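Local coordinates for vacuolar-sorting protein BRO1 (Saccharomyces cerevisiae, PDB 1ZB1) that sorts cargo proteins into the intralumenal vesicles of multivesicular bodies and recruits the deubiquitinase DOA4 to endosomes, at residues A130-F133 with T134-R138; Q191-F194 with V195-L198; Q286-S289 with S290-F293; K345-W349 with E350-E354. One frame throughout, in Å; residues are numbered along the deposited sequence.

All four contacts are short-range ones within the helical Bro1 domain, the part of the protein that may bind SNF7. Contact 1 is about two and a half turns within helix 118-139, contact 2 the last two turns of helix 176-198; contact 3 runs from helix 275-290 into a 3-10 turn, and contact 4 from a loop into helix 349-371. Contact 1 lies nearest the centre of the chain and touches contact 4, where CZ of Phe133 packs on CG2 of Ile352 at 4.1 Å. Contact 2 has its centre about 17 Å from that of contact 1, without touching it. Contacts 3 and 4, with centres about 37 Å apart, lie on opposite sides of the chain's centre.

Contact 1 (A130-F133 with T134-R138)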
ATOM      1  N   ALA A 130      -2.592  -8.014  -1.805  1.00 14.03           N
ATOM      2  CA  ALA A 130      -2.219  -6.608  -1.621  1.00 15.75           C
ATOM      3  C   ALA A 130      -0.717  -6.496  -1.356  1.00 14.58           C
ATOM      4  O   ALA A 130      -0.025  -5.645  -1.935  1.00 16.16           O
ATOM      5  CB  ALA A 130      -3.010  -6.004  -0.448  1.00 15.72           C
ATOM      6  N   VAL A 131      -0.207  -7.351  -0.475  1.00 14.94           N
ATOM      7  CA  VAL A 131       1.222  -7.328  -0.165  1.00 14.59           C
ATOM      8  C   VAL A 131       2.042  -7.650  -1.417  1.00 15.52           C
ATOM      9  O   VAL A 131       3.057  -7.005  -1.690  1.00 16.91           O
ATOM     10  CB  VAL A 131       1.582  -8.355   0.942  1.00 12.11           C
ATOM     11  CG1 VAL A 131       3.100  -8.474   1.076  1.00 15.28           C
ATOM     12  CG2 VAL A 131       0.985  -7.908   2.285  1.00 12.79           C
ATOM     13  N   ILE A 132       1.602  -8.647  -2.175  1.00 16.00           N
ATOM     14  CA  ILE A 132       2.326  -9.034  -3.380  1.00 17.36           C
ATOM     15  C   ILE A 132       2.390  -7.877  -4.386  1.00 17.20           C
ATOM     16  O   ILE A 132       3.388  -7.716  -5.088  1.00 18.81           O
ATOM     17  CB  ILE A 132       1.700 -10.298  -4.014  1.00 19.01           C
ATOM     18  CG1 ILE A 132       1.885 -11.485  -3.056  1.00 23.68           C
ATOM     19  CG2 ILE A 132       2.379 -10.611  -5.352  1.00 20.10           C
ATOM     20  CD1 ILE A 132       1.143 -12.744  -3.461  1.00 26.93           C
ATOM     21  N   PHE A 133       1.344  -7.060  -4.456  1.00 15.21           N
ATOM     22  CA  PHE A 133       1.388  -5.922  -5.365  1.00 15.89           C
ATOM     23  C   PHE A 133       2.521  -4.977  -4.929  1.00 16.23           C
ATOM     24  O   PHE A 133       3.196  -4.398  -5.776  1.00 15.57           O
ATOM     25  CB  PHE A 133       0.053  -5.158  -5.385  1.00 13.72           C
ATOM     26  CG  PHE A 133      -0.978  -5.739  -6.326  1.00 15.61           C
ATOM     27  CD1 PHE A 133      -0.677  -5.952  -7.679  1.00 15.47           C
ATOM     28  CD2 PHE A 133      -2.260  -6.036  -5.871  1.00 15.17           C
ATOM     29  CE1 PHE A 133      -1.637  -6.448  -8.558  1.00 16.12           C
ATOM     30  CE2 PHE A 133      -3.238  -6.536  -6.746  1.00 17.13           C
ATOM     31  CZ  PHE A 133      -2.925  -6.742  -8.092  1.00 18.43           C
ATOM     32  N   THR A 134       2.738  -4.817  -3.622  1.00 18.24           N
ATOM     33  CA  THR A 134       3.826  -3.942  -3.177  1.00 16.00           C
ATOM     34  C   THR A 134       5.185  -4.581  -3.470  1.00 19.18           C
ATOM     35  O   THR A 134       6.177  -3.875  -3.682  1.00 19.38           O
ATOM     36  CB  THR A 134       3.736  -3.585  -1.657  1.00 17.54           C
ATOM     37  OG1 THR A 134       4.056  -4.732  -0.856  1.00 16.66           O
ATOM     38  CG2 THR A 134       2.329  -3.093  -1.309  1.00 13.61           C
ATOM     39  N   GLN A 135       5.239  -5.909  -3.501  1.00 18.96           N
ATOM     40  CA  GLN A 135       6.500  -6.589  -3.798  1.00 18.83           C
ATOM     41  C   GLN A 135       6.835  -6.452  -5.284  1.00 19.56           C
ATOM     42  O   GLN A 135       8.006  -6.339  -5.658  1.00 20.02           O
ATOM     43  CB  GLN A 135       6.422  -8.065  -3.399  1.00 21.06           C
ATOM     44  CG  GLN A 135       6.173  -8.268  -1.901  1.00 20.22           C
ATOM     45  CD  GLN A 135       6.084  -9.729  -1.502  1.00 21.00           C
ATOM     46  OE1 GLN A 135       5.509 -10.546  -2.217  1.00 21.39           O
ATOM     47  NE2 GLN A 135       6.637 -10.059  -0.337  1.00 20.96           N
ATOM     48  N   ILE A 136       5.807  -6.446  -6.128  1.00 17.15           N
ATOM     49  CA  ILE A 136       6.023  -6.294  -7.561  1.00 20.03           C
ATOM     50  C   ILE A 136       6.545  -4.873  -7.795  1.00 20.20           C
ATOM     51  O   ILE A 136       7.471  -4.667  -8.578  1.00 20.68           O
ATOM     52  CB  ILE A 136       4.704  -6.530  -8.362  1.00 18.95           C
ATOM     53  CG1 ILE A 136       4.263  -7.995  -8.217  1.00 17.10           C
ATOM     54  CG2 ILE A 136       4.917  -6.201  -9.848  1.00 20.09           C
ATOM     55  CD1 ILE A 136       2.893  -8.312  -8.839  1.00 14.64           C
ATOM     56  N   ALA A 137       5.968  -3.900  -7.090  1.00 20.58           N
ATOM     57  CA  ALA A 137       6.384  -2.506  -7.215  1.00 20.02           C
ATOM     58  C   ALA A 137       7.840  -2.351  -6.791  1.00 23.27           C
ATOM     59  O   ALA A 137       8.608  -1.638  -7.435  1.00 23.34           O
ATOM     60  CB  ALA A 137       5.498  -1.603  -6.354  1.00 19.39           C
ATOM     61  N   ARG A 138       8.215  -3.023  -5.707  1.00 24.38           N
ATOM     62  CA  ARG A 138       9.585  -2.951  -5.205  1.00 27.78           C
ATOM     63  C   ARG A 138      10.557  -3.510  -6.236  1.00 29.75           C
ATOM     64  O   ARG A 138      11.600  -2.917  -6.513  1.00 30.25           O
ATOM     65  CB  ARG A 138       9.716  -3.747  -3.904  1.00 29.05           C
ATOM     66  CG  ARG A 138      11.085  -3.647  -3.256  1.00 32.48           C
ATOM     67  CD  ARG A 138      11.174  -4.517  -2.016  1.00 36.80           C
ATOM     68  NE  ARG A 138      12.376  -4.241  -1.229  1.00 41.16           N
ATOM     69  CZ  ARG A 138      12.558  -3.149  -0.489  1.00 43.68           C
ATOM     70  NH1 ARG A 138      11.614  -2.219  -0.429  1.00 44.58           N
ATOM     71  NH2 ARG A 138      13.683  -2.988   0.197  1.00 45.73           N
TER
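The hydroxyl of Thr134 bonds back to the carbonyl of Val131, one turn earlier in helix 118-139 of the helical Bro1 domain, at a largely buried place. Thr134 OG1 lies 2.6 Å from Val131 O and gives its hydrogen to a lone pair in the carbonyl plane. The torsion explains the reach: with chi1 at 71°, OG1 stands between the backbone N and the carbonyl carbon, on the side of the preceding turn. The same Val131 O accepts from Gln135 N at 3.0 Å, so two donors grip one oxygen. Threonine suits this buried place because its hydroxyl is satisfied within the helix, while its methyl CG2 is left for apolar packing; the side chain touches Ala155 of helix 146-165 and Leu13.

Gln135 runs back along the helix surface. Its CG is turned away from the carbonyl carbon (chi1 -61°) and the chain is extended beyond it, which carries the amide across two aliphatic neighbours: NE2 comes to 4.1 Å from Val131 CG1, and OE1 to 3.8 Å from Ile132 CG1. A long polar residue fits here, its methylenes lying on the helix while the polar amide belongs to a partly exposed position.

Ile132 and Ile136, four residues apart, lie next to each other on the side that meets helix 65-86, where Ile132 touches Leu68 and Ile136 touches Pro65. Their branches meet as Ile132 CG2 and Ile136 CD1, 4.2 Å apart. That same CD1 approaches the Phe133 ring obliquely, lying 4.4 Å from Phe133 CD1.

Contact 2 (Q191-F194 with V195-L198); sequences QELF and VLKL
Leu193 O receives the shortest sound polar bond of this stretch of helix, 2.9 Å from Lys197 N. Leu196 N likewise bonds Glu192 O, at 3.1 Å. On the side-chain level, Leu196 CD1 reaches back to 3.2 Å from Glu192 O and 4.2 Å from Glu192 CG. The two side chains run alongside each other in the same direction, so Leu196 CD1 rests beside the first methylene of the glutamate beyond CB. The carboxylate goes on to Lys251 and Tyr255 of helix 242-269, a salt bridge and a hydrogen bond that make an acidic group acceptable in a buried place.

These residues form the last two turns of helix 176-198 in the helical Bro1 domain, touching helices 146-165 and 208-230 as well. Leu193 faces the first of these, meeting Leu152, and its CD1 approaches Leu196 CD2 to 4.3 Å. Gln191, also buried, spends its amide on backbone groups outside the helix, OE1 on Ala343 N and NE2 on Leu214 O.

Phe194 has its CG anti to the backbone N (chi1 -172°), which swings the ring toward the following turn. There CE2 comes to 4.2 Å from Leu198 CD1, the two side chains crossing at a slant, and the side chain also touches Ile149 and Ala343. Lys197 sends an extended chain outward, bent only at its end, where NZ forms a salt bridge with Asp144.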
ATOM      1  N   GLN A 191       1.919   8.238  -4.521  1.00 19.98           N
ATOM      2  CA  GLN A 191       1.986   9.683  -4.775  1.00 22.03           C
ATOM      3  C   GLN A 191       3.449  10.133  -4.738  1.00 23.49           C
ATOM      4  O   GLN A 191       3.905  10.885  -5.601  1.00 24.40           O
ATOM      5  CB  GLN A 191       1.183  10.444  -3.708  1.00 21.70           C
ATOM      6  CG  GLN A 191       1.220  11.985  -3.807  1.00 21.91           C
ATOM      7  CD  GLN A 191       0.485  12.524  -5.029  1.00 26.70           C
ATOM      8  OE1 GLN A 191      -0.405  11.869  -5.565  1.00 28.96           O
ATOM      9  NE2 GLN A 191       0.845  13.735  -5.460  1.00 24.19           N
ATOM     10  N   GLU A 192       4.181   9.662  -3.734  1.00 22.87           N
ATOM     11  CA  GLU A 192       5.590  10.010  -3.591  1.00 22.43           C
ATOM     12  C   GLU A 192       6.394   9.625  -4.838  1.00 21.74           C
ATOM     13  O   GLU A 192       7.203  10.417  -5.332  1.00 21.78           O
ATOM     14  CB  GLU A 192       6.172   9.328  -2.349  1.00 21.99           C
ATOM     15  CG  GLU A 192       7.682   9.412  -2.238  1.00 20.99           C
ATOM     16  CD  GLU A 192       8.207   8.816  -0.942  1.00 23.13           C
ATOM     17  OE1 GLU A 192       7.613   7.837  -0.442  1.00 20.31           O
ATOM     18  OE2 GLU A 192       9.228   9.318  -0.434  1.00 23.00           O
ATOM     19  N   LEU A 193       6.175   8.419  -5.351  1.00 20.88           N
ATOM     20  CA  LEU A 193       6.892   7.972  -6.547  1.00 22.48           C
ATOM     21  C   LEU A 193       6.514   8.823  -7.764  1.00 23.81           C
ATOM     22  O   LEU A 193       7.328   9.022  -8.672  1.00 23.57           O
ATOM     23  CB  LEU A 193       6.594   6.493  -6.821  1.00 23.52           C
ATOM     24  CG  LEU A 193       7.697   5.466  -6.511  1.00 27.29           C
ATOM     25  CD1 LEU A 193       8.467   5.853  -5.263  1.00 25.99           C
ATOM     26  CD2 LEU A 193       7.080   4.086  -6.364  1.00 27.89           C
ATOM     27  N   PHE A 194       5.286   9.333  -7.776  1.00 24.76           N
ATOM     28  CA  PHE A 194       4.828  10.168  -8.886  1.00 27.46           C
ATOM     29  C   PHE A 194       5.632  11.470  -8.896  1.00 29.14           C
ATOM     30  O   PHE A 194       6.058  11.948  -9.954  1.00 29.81           O
ATOM     31  CB  PHE A 194       3.336  10.477  -8.746  1.00 28.23           C
ATOM     32  CG  PHE A 194       2.748  11.175  -9.943  1.00 30.62           C
ATOM     33  CD1 PHE A 194       2.535  10.484 -11.132  1.00 32.09           C
ATOM     34  CD2 PHE A 194       2.430  12.527  -9.891  1.00 29.32           C
ATOM     35  CE1 PHE A 194       2.011  11.132 -12.256  1.00 33.06           C
ATOM     36  CE2 PHE A 194       1.906  13.186 -11.008  1.00 31.62           C
ATOM     37  CZ  PHE A 194       1.698  12.484 -12.191  1.00 33.15           C
ATOM     38  N   VAL A 195       5.836  12.042  -7.712  1.00 29.51           N
ATOM     39  CA  VAL A 195       6.613  13.272  -7.582  1.00 31.52           C
ATOM     40  C   VAL A 195       8.044  13.021  -8.064  1.00 32.07           C
ATOM     41  O   VAL A 195       8.576  13.777  -8.880  1.00 29.34           O
ATOM     42  CB  VAL A 195       6.670  13.753  -6.114  1.00 34.06           C
ATOM     43  CG1 VAL A 195       7.675  14.888  -5.976  1.00 36.54           C
ATOM     44  CG2 VAL A 195       5.293  14.219  -5.667  1.00 36.33           C
ATOM     45  N   LEU A 196       8.660  11.958  -7.556  1.00 30.69           N
ATOM     46  CA  LEU A 196      10.023  11.611  -7.939  1.00 33.11           C
ATOM     47  C   LEU A 196      10.149  11.438  -9.448  1.00 35.36           C
ATOM     48  O   LEU A 196      11.180  11.770 -10.039  1.00 34.89           O
ATOM     49  CB  LEU A 196      10.472  10.328  -7.233  1.00 32.50           C
ATOM     50  CG  LEU A 196      11.110  10.476  -5.847  1.00 33.99           C
ATOM     51  CD1 LEU A 196      10.221  11.296  -4.948  1.00 34.07           C
ATOM     52  CD2 LEU A 196      11.351   9.097  -5.243  1.00 33.52           C
ATOM     53  N   LYS A 197       9.097  10.918 -10.070  1.00 36.09           N
ATOM     54  CA  LYS A 197       9.100  10.712 -11.513  1.00 38.81           C
ATOM     55  C   LYS A 197       9.204  12.034 -12.275  1.00 39.03           C
ATOM     56  O   LYS A 197      10.054  12.182 -13.150  1.00 38.95           O
ATOM     57  CB  LYS A 197       7.834   9.973 -11.950  1.00 38.66           C
ATOM     58  CG  LYS A 197       7.711   9.809 -13.457  1.00 40.91           C
ATOM     59  CD  LYS A 197       6.424   9.098 -13.841  1.00 41.80           C
ATOM     60  CE  LYS A 197       6.253   9.056 -15.352  1.00 42.52           C
ATOM     61  NZ  LYS A 197       7.436   8.449 -16.024  1.00 43.60           N
ATOM     62  N   LEU A 198       8.341  12.991 -11.946  1.00 40.56           N
ATOM     63  CA  LEU A 198       8.364  14.281 -12.629  1.00 43.47           C
ATOM     64  C   LEU A 198       9.690  15.004 -12.441  1.00 45.41           C
ATOM     65  O   LEU A 198      10.115  15.771 -13.307  1.00 45.17           O
ATOM     66  CB  LEU A 198       7.220  15.178 -12.145  1.00 43.81           C
ATOM     67  CG  LEU A 198       5.788  14.705 -12.415  1.00 45.62           C
ATOM     68  CD1 LEU A 198       4.846  15.877 -12.224  1.00 46.59           C
ATOM     69  CD2 LEU A 198       5.656  14.163 -13.832  1.00 46.70           C
TER

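Contact 3 (Q286-S289 with S290-F293); sequences QLIS and SLPF
Leu287 O takes two bonds from Ser290. The hydroxyl OG lies 2.7 Å from it and donates with a tilt of only 21° from the carbonyl plane, whereas the backbone N of Ser290, 3.2 Å from Leu287 O, comes from well above that plane. A chi1 of 77° tucks the serine oxygen in over its own backbone, pointing back along the helix. Leu291 N in turn bonds Ile288 O at 3.2 Å, again from above the carbonyl plane, and its bond to Leu287 O is weak. The spacing has thus tightened from four residues to three, as expected where helix 275-290 of the Bro1 domain gives way to a short 3-10 turn, 291-292.

Lacking an N-H, proline cannot continue the backbone bonding, which suits a place where the regular helix stops; Pro292 CD sits 3.3 Å from Ser289 O and also packs on Ile288 O. Leu291 folds back with CD1 at 3.6 Å from Ile288 CA. The ring of Phe293 turns its edge to Ser289 O, which lies near the ring plane, 3.6 Å from CE1, and Pro292 CB rests over one face of the ring, toward its rim.

Further out, two helices lie against this end. Leu287 packs on Phe306 and Leu310 of helix 303-322, while Gln286 hydrogen-bonds His253 of helix 242-269 and Phe293 touches Thr249 of the same helix. The chemistry implies that the buried serine hydroxyl needs no partner from another helix to donate to: it spends its hydrogen on a carbonyl whose regular helical bond has become weak.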
ATOM      1  N   GLN A 286      10.619  23.629   7.914  1.00 31.25           N
ATOM      2  CA  GLN A 286      10.150  22.265   7.736  1.00 30.13           C
ATOM      3  C   GLN A 286      11.284  21.272   7.521  1.00 29.20           C
ATOM      4  O   GLN A 286      11.262  20.175   8.076  1.00 29.28           O
ATOM      5  CB  GLN A 286       9.166  22.204   6.570  1.00 30.17           C
ATOM      6  CG  GLN A 286       7.826  22.835   6.890  1.00 33.81           C
ATOM      7  CD  GLN A 286       7.165  22.186   8.094  1.00 36.18           C
ATOM      8  OE1 GLN A 286       7.022  20.961   8.154  1.00 38.34           O
ATOM      9  NE2 GLN A 286       6.753  23.001   9.056  1.00 36.31           N
ATOM     10  N   LEU A 287      12.275  21.646   6.717  1.00 28.17           N
ATOM     11  CA  LEU A 287      13.399  20.750   6.479  1.00 28.53           C
ATOM     12  C   LEU A 287      14.113  20.466   7.802  1.00 30.11           C
ATOM     13  O   LEU A 287      14.495  19.328   8.084  1.00 30.09           O
ATOM     14  CB  LEU A 287      14.386  21.362   5.486  1.00 27.49           C
ATOM     15  CG  LEU A 287      15.649  20.526   5.269  1.00 24.80           C
ATOM     16  CD1 LEU A 287      15.278  19.188   4.662  1.00 26.58           C
ATOM     17  CD2 LEU A 287      16.617  21.271   4.356  1.00 28.61           C
ATOM     18  N   ILE A 288      14.298  21.503   8.612  1.00 30.25           N
ATOM     19  CA  ILE A 288      14.958  21.318   9.901  1.00 31.49           C
ATOM     20  C   ILE A 288      14.105  20.404  10.788  1.00 30.83           C
ATOM     21  O   ILE A 288      14.635  19.540  11.485  1.00 31.43           O
ATOM     22  CB  ILE A 288      15.203  22.674  10.609  1.00 31.41           C
ATOM     23  CG1 ILE A 288      16.261  23.471   9.840  1.00 31.64           C
ATOM     24  CG2 ILE A 288      15.682  22.443  12.043  1.00 30.60           C
ATOM     25  CD1 ILE A 288      16.429  24.907  10.312  1.00 34.22           C
ATOM     26  N   SER A 289      12.787  20.585  10.744  1.00 31.62           N
ATOM     27  CA  SER A 289      11.872  19.760  11.533  1.00 31.43           C
ATOM     28  C   SER A 289      11.984  18.265  11.205  1.00 30.73           C
ATOM     29  O   SER A 289      11.727  17.418  12.061  1.00 30.04           O
ATOM     30  CB  SER A 289      10.421  20.201  11.307  1.00 31.27           C
ATOM     31  OG  SER A 289      10.134  21.434  11.935  1.00 33.55           O
ATOM     32  N   SER A 290      12.370  17.944   9.973  1.00 28.42           N
ATOM     33  CA  SER A 290      12.478  16.553   9.541  1.00 28.58           C
ATOM     34  C   SER A 290      13.768  15.866   9.962  1.00 28.06           C
ATOM     35  O   SER A 290      13.824  14.638  10.065  1.00 24.50           O
ATOM     36  CB  SER A 290      12.379  16.463   8.018  1.00 29.85           C
ATOM     37  OG  SER A 290      13.604  16.848   7.411  1.00 28.18           O
ATOM     38  N   LEU A 291      14.799  16.670  10.194  1.00 27.17           N
ATOM     39  CA  LEU A 291      16.120  16.175  10.548  1.00 27.92           C
ATOM     40  C   LEU A 291      16.199  15.161  11.687  1.00 26.05           C
ATOM     41  O   LEU A 291      16.883  14.147  11.566  1.00 26.68           O
ATOM     42  CB  LEU A 291      17.041  17.366  10.828  1.00 27.70           C
ATOM     43  CG  LEU A 291      17.214  18.280   9.610  1.00 30.99           C
ATOM     44  CD1 LEU A 291      18.091  19.472   9.969  1.00 30.17           C
ATOM     45  CD2 LEU A 291      17.829  17.487   8.460  1.00 31.16           C
ATOM     46  N   PRO A 292      15.505  15.414  12.802  1.00 27.52           N
ATOM     47  CA  PRO A 292      15.569  14.452  13.911  1.00 29.86           C
ATOM     48  C   PRO A 292      14.984  13.074  13.563  1.00 31.94           C
ATOM     49  O   PRO A 292      15.182  12.112  14.305  1.00 32.30           O
ATOM     50  CB  PRO A 292      14.770  15.143  15.021  1.00 28.11           C
ATOM     51  CG  PRO A 292      14.916  16.596  14.701  1.00 30.09           C
ATOM     52  CD  PRO A 292      14.747  16.612  13.196  1.00 26.98           C
ATOM     53  N   PHE A 293      14.277  12.975  12.439  1.00 32.42           N
ATOM     54  CA  PHE A 293      13.667  11.704  12.046  1.00 33.40           C
ATOM     55  C   PHE A 293      14.254  11.094  10.775  1.00 33.17           C
ATOM     56  O   PHE A 293      13.712  10.124  10.245  1.00 32.34           O
ATOM     57  CB  PHE A 293      12.162  11.883  11.846  1.00 33.38           C
ATOM     58  CG  PHE A 293      11.473  12.584  12.977  1.00 34.78           C
ATOM     59  CD1 PHE A 293      11.295  13.963  12.952  1.00 35.06           C
ATOM     60  CD2 PHE A 293      10.990  11.864  14.067  1.00 35.24           C
ATOM     61  CE1 PHE A 293      10.641  14.619  13.996  1.00 35.77           C
ATOM     62  CE2 PHE A 293      10.335  12.508  15.116  1.00 36.25           C
ATOM     63  CZ  PHE A 293      10.160  13.889  15.082  1.00 36.47           C
TER

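Contact 4 (K345-W349 with E350-E354); sequences KSPTW and EKILE
An N-cap opens helix 349-371 of the Bro1 domain, where Thr348 ends the incoming loop and accepts a bond from the first turn. Thr348 OG1 lies 3.1 Å from Lys351 N, with an N-H...O angle of 145°. Threonine suits the position because its short side chain can set the oxygen near this N-H, which lacks the regular helical partner four residues back; OG1 supplements its weak bond to Thr348 O. The regular pattern begins at once: Ile352 N bonds Thr348 O, and Leu353 N bonds Trp349 O. Thr348 N, by contrast, is buried with no partner in the model.

Before the cap, the ring of Pro347 packs against the first turn, with CG 4.0 Å from Ile352 CD1. Pro347 O hydrogen-bonds Ser157 OG, tying the loop to helix 146-165.

Trp349 fills the buried side. Its indole is wide enough to meet two residues of the next turn and three neighbouring helices: the side chain touches Leu73 of helix 65-86, Leu126 of helix 118-139 and Cys158 of helix 146-165, and it meets Tyr76 edge-to-face. Chi1, at 159°, points CG away from the backbone N and brings the indole beside the following turn. There CZ3 comes to 3.7 Å from Ile352 CG2, the two side chains crossing near a right angle. Over one face, Leu353 CB makes a CH-pi contact, 4.0 Å from the centroid of the six-membered ring and 13° off its normal.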
ATOM      1  N   LYS A 345      -5.415   7.639  -8.668  1.00 34.29           N
ATOM      2  CA  LYS A 345      -6.811   7.245  -8.806  1.00 36.71           C
ATOM      3  C   LYS A 345      -6.868   5.727  -8.675  1.00 35.18           C
ATOM      4  O   LYS A 345      -6.455   5.005  -9.582  1.00 35.94           O
ATOM      5  CB  LYS A 345      -7.349   7.669 -10.176  1.00 40.54           C
ATOM      6  CG  LYS A 345      -7.286   9.169 -10.440  1.00 44.59           C
ATOM      7  CD  LYS A 345      -7.812   9.504 -11.831  1.00 47.76           C
ATOM      8  CE  LYS A 345      -7.749  11.002 -12.111  1.00 49.26           C
ATOM      9  NZ  LYS A 345      -8.311  11.335 -13.454  1.00 49.94           N
ATOM     10  N   SER A 346      -7.380   5.245  -7.551  1.00 34.22           N
ATOM     11  CA  SER A 346      -7.446   3.809  -7.324  1.00 34.28           C
ATOM     12  C   SER A 346      -8.662   3.143  -7.951  1.00 32.82           C
ATOM     13  O   SER A 346      -9.785   3.640  -7.849  1.00 30.35           O
ATOM     14  CB  SER A 346      -7.434   3.502  -5.827  1.00 35.08           C
ATOM     15  OG  SER A 346      -8.691   3.790  -5.240  1.00 40.16           O
ATOM     16  N   PRO A 347      -8.444   2.003  -8.619  1.00 31.23           N
ATOM     17  CA  PRO A 347      -9.523   1.254  -9.263  1.00 31.54           C
ATOM     18  C   PRO A 347     -10.217   0.461  -8.162  1.00 30.25           C
ATOM     19  O   PRO A 347      -9.717   0.398  -7.042  1.00 30.12           O
ATOM     20  CB  PRO A 347      -8.768   0.367 -10.239  1.00 31.93           C
ATOM     21  CG  PRO A 347      -7.543   0.021  -9.456  1.00 32.18           C
ATOM     22  CD  PRO A 347      -7.142   1.351  -8.851  1.00 32.33           C
ATOM     23  N   THR A 348     -11.368  -0.130  -8.447  1.00 30.19           N
ATOM     24  CA  THR A 348     -12.039  -0.911  -7.407  1.00 30.77           C
ATOM     25  C   THR A 348     -11.413  -2.303  -7.355  1.00 27.83           C
ATOM     26  O   THR A 348     -10.837  -2.756  -8.343  1.00 24.64           O
ATOM     27  CB  THR A 348     -13.546  -1.066  -7.694  1.00 33.70           C
ATOM     28  OG1 THR A 348     -13.726  -1.628  -8.998  1.00 41.11           O
ATOM     29  CG2 THR A 348     -14.254   0.284  -7.610  1.00 32.94           C
ATOM     30  N   TRP A 349     -11.499  -2.966  -6.202  1.00 25.81           N
ATOM     31  CA  TRP A 349     -10.972  -4.326  -6.066  1.00 25.21           C
ATOM     32  C   TRP A 349     -11.747  -5.174  -7.066  1.00 25.42           C
ATOM     33  O   TRP A 349     -11.193  -6.068  -7.704  1.00 24.83           O
ATOM     34  CB  TRP A 349     -11.196  -4.870  -4.643  1.00 22.29           C
ATOM     35  CG  TRP A 349     -11.167  -6.398  -4.528  1.00 19.57           C
ATOM     36  CD1 TRP A 349     -12.136  -7.196  -3.981  1.00 18.33           C
ATOM     37  CD2 TRP A 349     -10.131  -7.289  -4.983  1.00 18.66           C
ATOM     38  NE1 TRP A 349     -11.774  -8.526  -4.070  1.00 15.38           N
ATOM     39  CE2 TRP A 349     -10.549  -8.610  -4.679  1.00 18.05           C
ATOM     40  CE3 TRP A 349      -8.892  -7.102  -5.621  1.00 18.54           C
ATOM     41  CZ2 TRP A 349      -9.774  -9.737  -4.990  1.00 16.83           C
ATOM     42  CZ3 TRP A 349      -8.120  -8.229  -5.932  1.00 15.57           C
ATOM     43  CH2 TRP A 349      -8.567  -9.525  -5.616  1.00 17.65           C
ATOM     44  N   GLU A 350     -13.037  -4.868  -7.202  1.00 25.76           N
ATOM     45  CA  GLU A 350     -13.912  -5.581  -8.129  1.00 27.16           C
ATOM     46  C   GLU A 350     -13.355  -5.584  -9.554  1.00 25.32           C
ATOM     47  O   GLU A 350     -13.397  -6.606 -10.241  1.00 24.71           O
ATOM     48  CB  GLU A 350     -15.314  -4.960  -8.131  1.00 31.54           C
ATOM     49  CG  GLU A 350     -16.127  -5.172  -6.850  1.00 36.95           C
ATOM     50  CD  GLU A 350     -15.773  -4.198  -5.728  1.00 40.80           C
ATOM     51  OE1 GLU A 350     -16.521  -4.157  -4.726  1.00 42.16           O
ATOM     52  OE2 GLU A 350     -14.758  -3.477  -5.838  1.00 41.59           O
ATOM     53  N   LYS A 351     -12.835  -4.439  -9.992  1.00 23.88           N
ATOM     54  CA  LYS A 351     -12.270  -4.316 -11.332  1.00 23.68           C
ATOM     55  C   LYS A 351     -10.920  -5.023 -11.466  1.00 22.95           C
ATOM     56  O   LYS A 351     -10.563  -5.488 -12.546  1.00 20.72           O
ATOM     57  CB  LYS A 351     -12.126  -2.839 -11.713  1.00 27.48           C
ATOM     58  CG  LYS A 351     -13.462  -2.123 -11.870  1.00 33.21           C
ATOM     59  CD  LYS A 351     -13.279  -0.681 -12.325  1.00 39.61           C
ATOM     60  CE  LYS A 351     -14.622   0.029 -12.478  1.00 40.70           C
ATOM     61  NZ  LYS A 351     -14.469   1.414 -13.012  1.00 42.46           N
ATOM     62  N   ILE A 352     -10.166  -5.092 -10.374  1.00 20.48           N
ATOM     63  CA  ILE A 352      -8.872  -5.767 -10.398  1.00 19.20           C
ATOM     64  C   ILE A 352      -9.099  -7.278 -10.518  1.00 19.67           C
ATOM     65  O   ILE A 352      -8.393  -7.973 -11.248  1.00 19.28           O
ATOM     66  CB  ILE A 352      -8.068  -5.479  -9.103  1.00 20.81           C
ATOM     67  CG1 ILE A 352      -7.532  -4.042  -9.125  1.00 21.12           C
ATOM     68  CG2 ILE A 352      -6.929  -6.483  -8.955  1.00 19.90           C
ATOM     69  CD1 ILE A 352      -6.882  -3.603  -7.815  1.00 20.72           C
ATOM     70  N   LEU A 353     -10.106  -7.774  -9.808  1.00 18.13           N
ATOM     71  CA  LEU A 353     -10.419  -9.201  -9.801  1.00 20.34           C
ATOM     72  C   LEU A 353     -11.134  -9.703 -11.054  1.00 21.30           C
ATOM     73  O   LEU A 353     -10.879 -10.809 -11.538  1.00 21.28           O
ATOM     74  CB  LEU A 353     -11.274  -9.518  -8.571  1.00 19.12           C
ATOM     75  CG  LEU A 353     -11.820 -10.939  -8.390  1.00 19.40           C
ATOM     76  CD1 LEU A 353     -10.667 -11.913  -8.198  1.00 20.42           C
ATOM     77  CD2 LEU A 353     -12.747 -10.972  -7.183  1.00 21.58           C
ATOM     78  N   GLU A 354     -12.025  -8.869 -11.573  1.00 23.98           N
ATOM     79  CA  GLU A 354     -12.844  -9.198 -12.733  1.00 28.22           C
ATOM     80  C   GLU A 354     -12.216 -10.004 -13.880  1.00 26.43           C
ATOM     81  O   GLU A 354     -12.786 -10.998 -14.311  1.00 26.29           O
ATOM     82  CB  GLU A 354     -13.466  -7.905 -13.270  1.00 31.73           C
ATOM     83  CG  GLU A 354     -14.557  -8.093 -14.294  1.00 37.35           C
ATOM     84  CD  GLU A 354     -15.416  -6.854 -14.419  1.00 42.92           C
ATOM     85  OE1 GLU A 354     -16.176  -6.565 -13.465  1.00 47.46           O
ATOM     86  OE2 GLU A 354     -15.327  -6.159 -15.456  1.00 45.34           O
TER